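Homospermidine synthase (Legionella pneumophila subsp. pneumophila str. Philadelphia 1, PDB 2PH5) probably catalyses the formation of homospermidine, holding a bound NAD in a Rossmann-type nucleotide-binding domain. Local coordinates at residues E190-A195 with L303-G308; E207-V212 with G355-G360; S375-Q380 with N389-L394. One frame throughout, in Å; residues are numbered along the deposited sequence.

Interaction 1: E190-A195 with L303-G308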
ATOM      1  N   GLU A 190      21.484  25.921  24.858  1.00 38.57           N
ATOM      2  CA  GLU A 190      20.281  26.468  25.471  1.00 39.13           C
ATOM      3  C   GLU A 190      19.027  25.826  24.888  1.00 38.10           C
ATOM      4  O   GLU A 190      18.059  25.584  25.609  1.00 40.76           O
ATOM      5  CB  GLU A 190      20.215  27.988  25.284  1.00 41.35           C
ATOM      6  CG  GLU A 190      21.338  28.754  25.967  1.00 44.56           C
ATOM      7  CD  GLU A 190      21.074  30.249  26.031  1.00 48.11           C
ATOM      8  OE1 GLU A 190      20.821  30.867  24.973  1.00 50.28           O
ATOM      9  OE2 GLU A 190      21.125  30.810  27.146  1.00 50.21           O
ATOM     10  N   TRP A 191      19.039  25.554  23.585  1.00 34.30           N
ATOM     11  CA  TRP A 191      17.889  24.927  22.945  1.00 29.81           C
ATOM     12  C   TRP A 191      17.753  23.501  23.451  1.00 29.23           C
ATOM     13  O   TRP A 191      16.651  23.032  23.737  1.00 28.68           O
ATOM     14  CB  TRP A 191      18.049  24.921  21.422  1.00 27.41           C
ATOM     15  CG  TRP A 191      17.639  26.200  20.769  1.00 23.87           C
ATOM     16  CD1 TRP A 191      18.443  27.070  20.091  1.00 23.90           C
ATOM     17  CD2 TRP A 191      16.320  26.762  20.732  1.00 21.79           C
ATOM     18  NE1 TRP A 191      17.705  28.137  19.634  1.00 25.01           N
ATOM     19  CE2 TRP A 191      16.402  27.972  20.015  1.00 21.55           C
ATOM     20  CE3 TRP A 191      15.079  26.359  21.237  1.00 21.43           C
ATOM     21  CZ2 TRP A 191      15.286  28.784  19.791  1.00 23.01           C
ATOM     22  CZ3 TRP A 191      13.969  27.168  21.016  1.00 21.93           C
ATOM     23  CH2 TRP A 191      14.082  28.368  20.299  1.00 21.32           C
ATOM     24  N   ALA A 192      18.886  22.817  23.560  1.00 27.88           N
ATOM     25  CA  ALA A 192      18.901  21.446  24.047  1.00 27.20           C
ATOM     26  C   ALA A 192      18.385  21.437  25.480  1.00 28.12           C
ATOM     27  O   ALA A 192      17.566  20.599  25.850  1.00 26.94           O
ATOM     28  CB  ALA A 192      20.317  20.892  23.995  1.00 24.82           C
ATOM     29  N   ASN A 193      18.865  22.389  26.276  1.00 29.87           N
ATOM     30  CA  ASN A 193      18.474  22.502  27.673  1.00 30.41           C
ATOM     31  C   ASN A 193      16.969  22.708  27.830  1.00 30.65           C
ATOM     32  O   ASN A 193      16.349  22.111  28.709  1.00 30.69           O
ATOM     33  CB  ASN A 193      19.254  23.640  28.328  1.00 31.60           C
ATOM     34  CG  ASN A 193      18.660  24.068  29.643  1.00 33.61           C
ATOM     35  OD1 ASN A 193      17.799  24.954  29.685  1.00 33.96           O
ATOM     36  ND2 ASN A 193      19.100  23.436  30.731  1.00 32.27           N
ATOM     37  N   LEU A 194      16.391  23.557  26.982  1.00 31.23           N
ATOM     38  CA  LEU A 194      14.956  23.813  27.006  1.00 29.86           C
ATOM     39  C   LEU A 194      14.211  22.535  26.652  1.00 32.32           C
ATOM     40  O   LEU A 194      13.153  22.253  27.206  1.00 34.02           O
ATOM     41  CB  LEU A 194      14.575  24.907  26.004  1.00 27.72           C
ATOM     42  CG  LEU A 194      13.065  25.054  25.759  1.00 24.40           C
ATOM     43  CD1 LEU A 194      12.379  25.457  27.042  1.00 22.63           C
ATOM     44  CD2 LEU A 194      12.806  26.077  24.674  1.00 23.45           C
ATOM     45  N   ALA A 195      14.765  21.753  25.729  1.00 34.36           N
ATOM     46  CA  ALA A 195      14.110  20.510  25.333  1.00 35.21           C
ATOM     47  C   ALA A 195      14.071  19.536  26.501  1.00 35.66           C
ATOM     48  O   ALA A 195      13.051  18.898  26.757  1.00 35.56           O
ATOM     49  CB  ALA A 195      14.834  19.881  24.144  1.00 32.36           C
ATOM     50  N   LEU A 303      20.177  19.176  19.822  1.00 30.65           N
ATOM     51  CA  LEU A 303      19.393  19.084  21.052  1.00 31.42           C
ATOM     52  C   LEU A 303      20.037  18.149  22.062  1.00 32.47           C
ATOM     53  O   LEU A 303      19.366  17.605  22.938  1.00 28.52           O
ATOM     54  CB  LEU A 303      17.978  18.600  20.748  1.00 28.37           C
ATOM     55  CG  LEU A 303      17.181  19.560  19.873  1.00 29.87           C
ATOM     56  CD1 LEU A 303      15.881  18.900  19.434  1.00 27.46           C
ATOM     57  CD2 LEU A 303      16.919  20.851  20.652  1.00 28.42           C
ATOM     58  N   THR A 304      21.344  17.962  21.921  1.00 35.36           N
ATOM     59  CA  THR A 304      22.102  17.105  22.816  1.00 39.77           C
ATOM     60  C   THR A 304      22.668  17.941  23.961  1.00 43.43           C
ATOM     61  O   THR A 304      22.919  19.135  23.803  1.00 44.58           O
ATOM     62  CB  THR A 304      23.264  16.413  22.068  1.00 37.74           C
ATOM     63  OG1 THR A 304      22.733  15.458  21.145  1.00 38.18           O
ATOM     64  CG2 THR A 304      24.194  15.703  23.044  1.00 37.53           C
ATOM     65  N   LEU A 305      22.862  17.309  25.113  1.00 47.69           N
ATOM     66  CA  LEU A 305      23.396  17.994  26.280  1.00 52.37           C
ATOM     67  C   LEU A 305      24.411  17.099  26.992  1.00 56.04           C
ATOM     68  O   LEU A 305      24.256  15.875  27.048  1.00 54.88           O
ATOM     69  CB  LEU A 305      22.255  18.350  27.234  1.00 52.42           C
ATOM     70  CG  LEU A 305      22.354  19.645  28.044  1.00 53.01           C
ATOM     71  CD1 LEU A 305      22.480  20.846  27.106  1.00 52.73           C
ATOM     72  CD2 LEU A 305      21.107  19.785  28.912  1.00 52.63           C
ATOM     73  N   LYS A 306      25.452  17.720  27.536  1.00 60.67           N
ATOM     74  CA  LYS A 306      26.493  16.988  28.248  1.00 65.25           C
ATOM     75  C   LYS A 306      27.386  17.939  29.031  1.00 67.17           C
ATOM     76  O   LYS A 306      27.461  19.129  28.716  1.00 67.80           O
ATOM     77  CB  LYS A 306      27.328  16.167  27.260  1.00 66.38           C
ATOM     78  CG  LYS A 306      27.762  16.922  26.017  1.00 68.09           C
ATOM     79  CD  LYS A 306      28.429  15.982  25.019  1.00 70.25           C
ATOM     80  CE  LYS A 306      28.844  16.711  23.748  1.00 71.80           C
ATOM     81  NZ  LYS A 306      29.516  15.799  22.776  1.00 72.11           N
ATOM     82  N   ASN A 307      28.053  17.407  30.053  1.00 69.29           N
ATOM     83  CA  ASN A 307      28.945  18.201  30.899  1.00 71.18           C
ATOM     84  C   ASN A 307      30.310  18.404  30.250  1.00 71.14           C
ATOM     85  O   ASN A 307      31.050  19.310  30.627  1.00 72.45           O
ATOM     86  CB  ASN A 307      29.139  17.523  32.261  1.00 72.21           C
ATOM     87  CG  ASN A 307      29.855  16.182  32.155  1.00 73.36           C
ATOM     88  OD1 ASN A 307      30.264  15.603  33.167  1.00 73.78           O
ATOM     89  ND2 ASN A 307      30.006  15.679  30.929  1.00 72.22           N
ATOM     90  N   GLY A 308      30.643  17.554  29.285  1.00 70.16           N
ATOM     91  CA  GLY A 308      31.921  17.679  28.615  1.00 68.87           C
ATOM     92  C   GLY A 308      32.157  16.567  27.621  1.00 68.14           C
ATOM     93  O   GLY A 308      32.299  16.814  26.423  1.00 68.48           O
TER
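L303 meets the helix 188-197 first, reaching with one methyl to both W191 and A195. A chi1 of -64° sets its CG beside the backbone N and anti to the carbonyl carbon, and the CD2 methyl of L303 comes to 3.8 Å from W191 O and 4.2 Å from A195 CB. The indole of W191 itself turns away, packing on helix 158-176 and meeting the ring of F302. The main chain of L303 also takes part, since its C stands 3.4 Å from A192 CB. At T304 the carbonyl carries the contact: T304 O approaches A192 CB to 3.1 Å, while the side-chain hydroxyl bonds back to T300 O in the preceding helix. L305 then begins the short edge strand 305-306 and straddles the next step of the helix. Its CD1 lies 3.8 Å from A192 CB, and its CD2 sits 4.0 Å from N193 CA. A192, small enough to be approached so closely, is thus met by three consecutive residues. No hydrogen bond or salt bridge crosses between the two segments; only van der Waals contacts operate, methyls against methyls and methyls against carbonyl groups, which makes the fit depend on close shape rather than on directional bonds.

Interaction 2: E207-V212 with G355-G360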
ATOM      1  N   GLU A 207       4.588  13.793   8.765  1.00 20.44           N
ATOM      2  CA  GLU A 207       3.971  14.355   7.574  1.00 21.74           C
ATOM      3  C   GLU A 207       3.009  13.354   6.972  1.00 21.58           C
ATOM      4  O   GLU A 207       3.251  12.145   6.990  1.00 18.77           O
ATOM      5  CB  GLU A 207       5.036  14.727   6.532  1.00 20.13           C
ATOM      6  CG  GLU A 207       4.476  15.280   5.224  1.00 22.91           C
ATOM      7  CD  GLU A 207       5.559  15.586   4.193  1.00 27.68           C
ATOM      8  OE1 GLU A 207       6.756  15.563   4.559  1.00 28.85           O
ATOM      9  OE2 GLU A 207       5.214  15.860   3.016  1.00 27.24           O
ATOM     10  N   GLN A 208       1.917  13.870   6.429  1.00 21.77           N
ATOM     11  CA  GLN A 208       0.924  13.020   5.815  1.00 22.28           C
ATOM     12  C   GLN A 208       0.374  13.706   4.577  1.00 22.08           C
ATOM     13  O   GLN A 208      -0.341  14.699   4.673  1.00 23.28           O
ATOM     14  CB  GLN A 208      -0.176  12.731   6.822  1.00 21.40           C
ATOM     15  CG  GLN A 208      -0.731  11.335   6.715  1.00 26.42           C
ATOM     16  CD  GLN A 208      -1.259  10.847   8.043  1.00 28.57           C
ATOM     17  OE1 GLN A 208      -2.016   9.874   8.109  1.00 26.31           O
ATOM     18  NE2 GLN A 208      -0.852  11.521   9.121  1.00 30.88           N
ATOM     19  N   ASP A 209       0.738  13.165   3.417  1.00 22.65           N
ATOM     20  CA  ASP A 209       0.323  13.682   2.117  1.00 20.55           C
ATOM     21  C   ASP A 209      -0.960  12.978   1.708  1.00 21.87           C
ATOM     22  O   ASP A 209      -0.973  11.758   1.513  1.00 22.04           O
ATOM     23  CB  ASP A 209       1.412  13.394   1.076  1.00 21.42           C
ATOM     24  CG  ASP A 209       1.324  14.296  -0.148  1.00 23.75           C
ATOM     25  OD1 ASP A 209       0.202  14.602  -0.613  1.00 24.19           O
ATOM     26  OD2 ASP A 209       2.394  14.689  -0.658  1.00 22.54           O
ATOM     27  N   SER A 210      -2.036  13.751   1.574  1.00 21.82           N
ATOM     28  CA  SER A 210      -3.334  13.206   1.180  1.00 20.97           C
ATOM     29  C   SER A 210      -3.750  13.669  -0.219  1.00 22.06           C
ATOM     30  O   SER A 210      -4.911  13.542  -0.596  1.00 22.98           O
ATOM     31  CB  SER A 210      -4.417  13.613   2.193  1.00 19.15           C
ATOM     32  OG  SER A 210      -4.616  15.018   2.225  1.00 20.19           O
ATOM     33  N   GLN A 211      -2.815  14.206  -0.996  1.00 22.23           N
ATOM     34  CA  GLN A 211      -3.171  14.663  -2.334  1.00 23.29           C
ATOM     35  C   GLN A 211      -3.544  13.483  -3.235  1.00 24.21           C
ATOM     36  O   GLN A 211      -2.747  12.568  -3.421  1.00 26.56           O
ATOM     37  CB  GLN A 211      -2.016  15.479  -2.934  1.00 19.85           C
ATOM     38  CG  GLN A 211      -1.652  16.684  -2.047  1.00 19.50           C
ATOM     39  CD  GLN A 211      -0.406  17.426  -2.490  1.00 21.66           C
ATOM     40  OE1 GLN A 211      -0.458  18.298  -3.377  1.00 20.75           O
ATOM     41  NE2 GLN A 211       0.733  17.084  -1.878  1.00 17.74           N
ATOM     42  N   VAL A 212      -4.775  13.493  -3.750  1.00 23.69           N
ATOM     43  CA  VAL A 212      -5.250  12.442  -4.647  1.00 24.81           C
ATOM     44  C   VAL A 212      -5.245  12.985  -6.069  1.00 25.98           C
ATOM     45  O   VAL A 212      -5.155  14.196  -6.271  1.00 26.64           O
ATOM     46  CB  VAL A 212      -6.682  11.970  -4.310  1.00 25.23           C
ATOM     47  CG1 VAL A 212      -6.678  11.222  -2.996  1.00 24.79           C
ATOM     48  CG2 VAL A 212      -7.631  13.155  -4.268  1.00 25.69           C
ATOM     49  N   GLY A 355      -7.115  17.177  -1.695  1.00 26.25           N
ATOM     50  CA  GLY A 355      -6.113  16.799  -0.712  1.00 28.68           C
ATOM     51  C   GLY A 355      -5.196  17.888  -0.195  1.00 28.62           C
ATOM     52  O   GLY A 355      -5.248  19.037  -0.631  1.00 27.80           O
ATOM     53  N   CYS A 356      -4.339  17.515   0.744  1.00 28.81           N
ATOM     54  CA  CYS A 356      -3.423  18.469   1.326  1.00 31.17           C
ATOM     55  C   CYS A 356      -2.174  17.786   1.863  1.00 29.31           C
ATOM     56  O   CYS A 356      -2.097  16.557   1.935  1.00 27.56           O
ATOM     57  CB  CYS A 356      -4.122  19.240   2.446  1.00 33.71           C
ATOM     58  SG  CYS A 356      -4.644  18.213   3.815  1.00 47.37           S
ATOM     59  N   ASP A 357      -1.191  18.591   2.237  1.00 27.51           N
ATOM     60  CA  ASP A 357       0.050  18.058   2.755  1.00 26.17           C
ATOM     61  C   ASP A 357       0.262  18.598   4.166  1.00 24.86           C
ATOM     62  O   ASP A 357       0.409  19.809   4.353  1.00 23.58           O
ATOM     63  CB  ASP A 357       1.209  18.477   1.847  1.00 27.09           C
ATOM     64  CG  ASP A 357       2.467  17.664   2.088  1.00 28.88           C
ATOM     65  OD1 ASP A 357       2.723  17.302   3.258  1.00 27.30           O
ATOM     66  OD2 ASP A 357       3.204  17.399   1.113  1.00 29.75           O
ATOM     67  N   GLU A 358       0.247  17.703   5.155  1.00 21.80           N
ATOM     68  CA  GLU A 358       0.456  18.105   6.542  1.00 19.88           C
ATOM     69  C   GLU A 358       1.869  17.818   6.974  1.00 17.80           C
ATOM     70  O   GLU A 358       2.176  16.710   7.396  1.00 16.58           O
ATOM     71  CB  GLU A 358      -0.472  17.371   7.506  1.00 21.13           C
ATOM     72  CG  GLU A 358      -1.798  18.029   7.675  1.00 26.10           C
ATOM     73  CD  GLU A 358      -2.398  17.819   9.057  1.00 27.38           C
ATOM     74  OE1 GLU A 358      -2.393  16.663   9.568  1.00 24.38           O
ATOM     75  OE2 GLU A 358      -2.888  18.825   9.620  1.00 27.16           O
ATOM     76  N   LEU A 359       2.725  18.822   6.872  1.00 18.09           N
ATOM     77  CA  LEU A 359       4.116  18.681   7.264  1.00 18.66           C
ATOM     78  C   LEU A 359       4.323  19.364   8.607  1.00 17.37           C
ATOM     79  O   LEU A 359       3.908  20.505   8.792  1.00 18.06           O
ATOM     80  CB  LEU A 359       5.029  19.325   6.221  1.00 16.37           C
ATOM     81  CG  LEU A 359       6.499  19.437   6.634  1.00 15.47           C
ATOM     82  CD1 LEU A 359       7.058  18.043   6.865  1.00  9.97           C
ATOM     83  CD2 LEU A 359       7.303  20.169   5.540  1.00 14.21           C
ATOM     84  N   GLY A 360       4.951  18.664   9.545  1.00 16.03           N
ATOM     85  CA  GLY A 360       5.185  19.253  10.847  1.00 18.24           C
ATOM     86  C   GLY A 360       6.032  18.378  11.745  1.00 19.79           C
ATOM     87  O   GLY A 360       6.513  17.327  11.323  1.00 21.27           O
TER
HETATM   88  O   HOH W   1      -3.058  15.086   4.749  1.00 19.07           O
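C356 O is gripped from two quarters: S210 N donates to it at 2.8 Å, nearly along the C=O axis, and a water that also bonds Q208 O adds a weak second bond. The return bond comes from a side chain, C356 N giving its hydrogen to S210 OG at 2.9 Å. That hydroxyl is placed between its own backbone N and carbonyl carbon (chi1 64°), facing the partner strand, so S210 holds C356 by both backbone and side chain. Beyond it G355, bare of a side chain, makes a CA-H...O contact with S210 O, and its CA lies beside Q211 CA. In the other direction regular pairing takes over. Q208 and E358 form an antiparallel hydrogen-bonded pair, Q208 N to E358 O at 3.0 Å and E358 N to Q208 O at 3.1 Å, the latter straight at its hydrogen (174°). Strands 202-213 and 352-364 are neighbours in the mixed sheet of the saccharopine dehydrogenase-like C-terminal domain, and D209 and D357 are the adjoining non-hydrogen-bonded pair. On the face they share, carboxylates gather: E207 OE2 stands 2.9 Å from D357 OD1 with planes 34° apart, two acceptors without a hydrogen bond between them. Outside hydroxyls serve this cluster, Y319 bonding E207 OE1, T392 bonding D357 OD2 and T225 bonding D209 OD2. Q211 N donates to D209 OD1 at 3.1 Å, an Asx turn; Q211 NE2 adds a second bond to the same oxygen at 2.8 Å, on its syn side and tilted out of the carboxylate plane, the extended glutamine chain bringing its amide to the aspartate at an interruption of strand 202-213. Farther along the same face, a methyl of L359 lies against the extended chain of E207 and also touches A158 and N159, both of which bind NAD(+).

Interaction 3: S375-Q380 with N389-L394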
ATOM      1  N   SER A 375       2.620  22.793   9.197  1.00 23.48           N
ATOM      2  CA  SER A 375       1.822  23.363   8.121  1.00 23.70           C
ATOM      3  C   SER A 375       0.858  22.382   7.485  1.00 23.15           C
ATOM      4  O   SER A 375       1.230  21.266   7.142  1.00 22.82           O
ATOM      5  CB  SER A 375       2.743  23.918   7.032  1.00 26.43           C
ATOM      6  OG  SER A 375       2.086  23.964   5.778  1.00 26.91           O
ATOM      7  N   THR A 376      -0.392  22.807   7.342  1.00 23.05           N
ATOM      8  CA  THR A 376      -1.406  21.988   6.707  1.00 22.55           C
ATOM      9  C   THR A 376      -1.852  22.811   5.517  1.00 21.52           C
ATOM     10  O   THR A 376      -2.655  23.729   5.659  1.00 24.74           O
ATOM     11  CB  THR A 376      -2.605  21.748   7.613  1.00 22.61           C
ATOM     12  OG1 THR A 376      -2.163  21.177   8.847  1.00 27.72           O
ATOM     13  CG2 THR A 376      -3.586  20.793   6.938  1.00 23.83           C
ATOM     14  N   LEU A 377      -1.301  22.498   4.350  1.00 20.59           N
ATOM     15  CA  LEU A 377      -1.624  23.215   3.122  1.00 20.47           C
ATOM     16  C   LEU A 377      -2.370  22.307   2.155  1.00 20.01           C
ATOM     17  O   LEU A 377      -1.930  21.194   1.873  1.00 21.41           O
ATOM     18  CB  LEU A 377      -0.340  23.722   2.448  1.00 18.83           C
ATOM     19  CG  LEU A 377      -0.499  24.372   1.064  1.00 20.14           C
ATOM     20  CD1 LEU A 377      -1.274  25.671   1.212  1.00 18.66           C
ATOM     21  CD2 LEU A 377       0.868  24.635   0.422  1.00 17.38           C
ATOM     22  N   SER A 378      -3.502  22.783   1.652  1.00 19.59           N
ATOM     23  CA  SER A 378      -4.287  22.012   0.704  1.00 18.76           C
ATOM     24  C   SER A 378      -3.876  22.440  -0.689  1.00 19.44           C
ATOM     25  O   SER A 378      -3.292  23.514  -0.873  1.00 17.83           O
ATOM     26  CB  SER A 378      -5.774  22.288   0.880  1.00 19.47           C
ATOM     27  OG  SER A 378      -6.075  23.617   0.490  1.00 21.68           O
ATOM     28  N   ILE A 379      -4.194  21.599  -1.667  1.00 18.98           N
ATOM     29  CA  ILE A 379      -3.864  21.879  -3.053  1.00 19.92           C
ATOM     30  C   ILE A 379      -4.632  23.119  -3.543  1.00 22.72           C
ATOM     31  O   ILE A 379      -4.117  23.902  -4.346  1.00 24.54           O
ATOM     32  CB  ILE A 379      -4.191  20.657  -3.960  1.00 19.87           C
ATOM     33  CG1 ILE A 379      -3.782  20.955  -5.407  1.00 18.39           C
ATOM     34  CG2 ILE A 379      -5.678  20.300  -3.873  1.00 16.63           C
ATOM     35  CD1 ILE A 379      -2.293  21.135  -5.580  1.00 13.96           C
ATOM     36  N   GLN A 380      -5.853  23.306  -3.042  1.00 23.35           N
ATOM     37  CA  GLN A 380      -6.669  24.452  -3.439  1.00 23.35           C
ATOM     38  C   GLN A 380      -6.027  25.775  -3.031  1.00 25.20           C
ATOM     39  O   GLN A 380      -5.893  26.695  -3.846  1.00 24.25           O
ATOM     40  CB  GLN A 380      -8.082  24.343  -2.845  1.00 21.74           C
ATOM     41  CG  GLN A 380      -8.944  23.245  -3.480  1.00 23.95           C
ATOM     42  CD  GLN A 380      -8.830  21.895  -2.765  1.00 26.18           C
ATOM     43  OE1 GLN A 380      -7.824  21.598  -2.120  1.00 28.63           O
ATOM     44  NE2 GLN A 380      -9.861  21.071  -2.892  1.00 26.45           N
ATOM     45  N   ASN A 389       2.763  24.747  -8.784  1.00 21.55           N
ATOM     46  CA  ASN A 389       2.941  24.293  -7.416  1.00 21.30           C
ATOM     47  C   ASN A 389       1.803  23.428  -6.897  1.00 21.32           C
ATOM     48  O   ASN A 389       0.630  23.627  -7.241  1.00 17.49           O
ATOM     49  CB  ASN A 389       3.070  25.503  -6.483  1.00 21.27           C
ATOM     50  CG  ASN A 389       4.503  25.947  -6.290  1.00 23.59           C
ATOM     51  OD1 ASN A 389       5.273  25.316  -5.556  1.00 23.34           O
ATOM     52  ND2 ASN A 389       4.870  27.040  -6.943  1.00 20.63           N
ATOM     53  N   ASN A 390       2.169  22.448  -6.079  1.00 18.82           N
ATOM     54  CA  ASN A 390       1.186  21.608  -5.429  1.00 19.40           C
ATOM     55  C   ASN A 390       1.456  21.868  -3.952  1.00 19.46           C
ATOM     56  O   ASN A 390       2.358  22.632  -3.616  1.00 19.73           O
ATOM     57  CB  ASN A 390       1.340  20.113  -5.777  1.00 17.64           C
ATOM     58  CG  ASN A 390       2.740  19.573  -5.539  1.00 20.55           C
ATOM     59  OD1 ASN A 390       3.358  19.815  -4.496  1.00 19.90           O
ATOM     60  ND2 ASN A 390       3.239  18.810  -6.506  1.00 19.85           N
ATOM     61  N   ALA A 391       0.667  21.256  -3.078  1.00 20.02           N
ATOM     62  CA  ALA A 391       0.828  21.445  -1.649  1.00 21.10           C
ATOM     63  C   ALA A 391       2.268  21.185  -1.203  1.00 20.79           C
ATOM     64  O   ALA A 391       2.855  21.987  -0.478  1.00 21.21           O
ATOM     65  CB  ALA A 391      -0.128  20.532  -0.903  1.00 21.56           C
ATOM     66  N   THR A 392       2.828  20.069  -1.657  1.00 19.86           N
ATOM     67  CA  THR A 392       4.189  19.665  -1.306  1.00 18.03           C
ATOM     68  C   THR A 392       5.259  20.628  -1.797  1.00 18.55           C
ATOM     69  O   THR A 392       6.053  21.128  -1.001  1.00 21.09           O
ATOM     70  CB  THR A 392       4.507  18.255  -1.866  1.00 16.90           C
ATOM     71  OG1 THR A 392       3.493  17.337  -1.441  1.00 18.50           O
ATOM     72  CG2 THR A 392       5.864  17.768  -1.377  1.00 15.80           C
ATOM     73  N   SER A 393       5.292  20.886  -3.100  1.00 17.30           N
ATOM     74  CA  SER A 393       6.309  21.780  -3.637  1.00 17.23           C
ATOM     75  C   SER A 393       6.258  23.162  -2.988  1.00 18.00           C
ATOM     76  O   SER A 393       7.296  23.717  -2.619  1.00 15.51           O
ATOM     77  CB  SER A 393       6.164  21.916  -5.157  1.00 16.16           C
ATOM     78  OG  SER A 393       4.947  22.549  -5.503  1.00 20.94           O
ATOM     79  N   LEU A 394       5.053  23.710  -2.837  1.00 19.05           N
ATOM     80  CA  LEU A 394       4.901  25.040  -2.250  1.00 21.24           C
ATOM     81  C   LEU A 394       5.497  25.170  -0.853  1.00 21.11           C
ATOM     82  O   LEU A 394       6.009  26.228  -0.489  1.00 21.32           O
ATOM     83  CB  LEU A 394       3.428  25.468  -2.207  1.00 19.00           C
ATOM     84  CG  LEU A 394       3.226  26.936  -1.791  1.00 18.99           C
ATOM     85  CD1 LEU A 394       4.100  27.822  -2.684  1.00 16.38           C
ATOM     86  CD2 LEU A 394       1.753  27.341  -1.922  1.00 16.89           C
TER
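A capping box opens helix 391-408, and against this helix start packs the point where strand 370-378 passes into helix 379-385, with L377 and I379 facing A391 and N390. In the box, N390 OD1 accepts from S393 N at 2.6 Å, and N390 N donates in return to S393 OG at 2.8 Å. The asparagine can reach forward because its CG sits between the backbone N and the carbonyl carbon (chi1 53°). S393 OG does double duty, giving its own hydrogen to N389 OD1 at 2.8 Å, so the approach to the helix is pinned as well as its first turn. The contact across the segments is apolar by comparison. L377, its CG anti to the backbone N (chi1 174°), sends CD2 over the first turn, where it meets A391 O at 3.4 Å and, with the two side chains at about a right angle, L394 CD2 at 3.7 Å. A391 answers with its methyl, CB resting 3.4 Å from L377 O. I379 CD1 reaches N390 CA at 3.5 Å, just ahead of the helix. N390 ND2 bonds T225 O, while N389 ND2 bonds A27 O in helix 23-35, linking this corner to the nucleotide-binding domain; the side chain of N390 is about 7 Å from that of C23, an NAD(+)-binding residue. L377 and L394 both also touch A382 of helix 379-385, and S378 caps that helix through E381 N, so the two helices and strand 370-378 meet beside strand 352-364.

Followed from the N terminus, the chain enters interaction 1 on helix 188-197 and then, before that loop closes at 303-308, enters interaction 2 on strand 202-213. The two therefore cross: 355-360 returns to its partner only after interaction 1 has been completed. Interaction 3 follows in series, a short loop closed by 389-394 through helix 379-385. All three reach the same mixed sheet, interaction 1 at its outer strand 305-306, interactions 2 and 3 deeper within it. Interactions 2 and 3 touch, their centres 8 Å apart, whereas interaction 1 lies on the opposite side of the chain's centre from interaction 3.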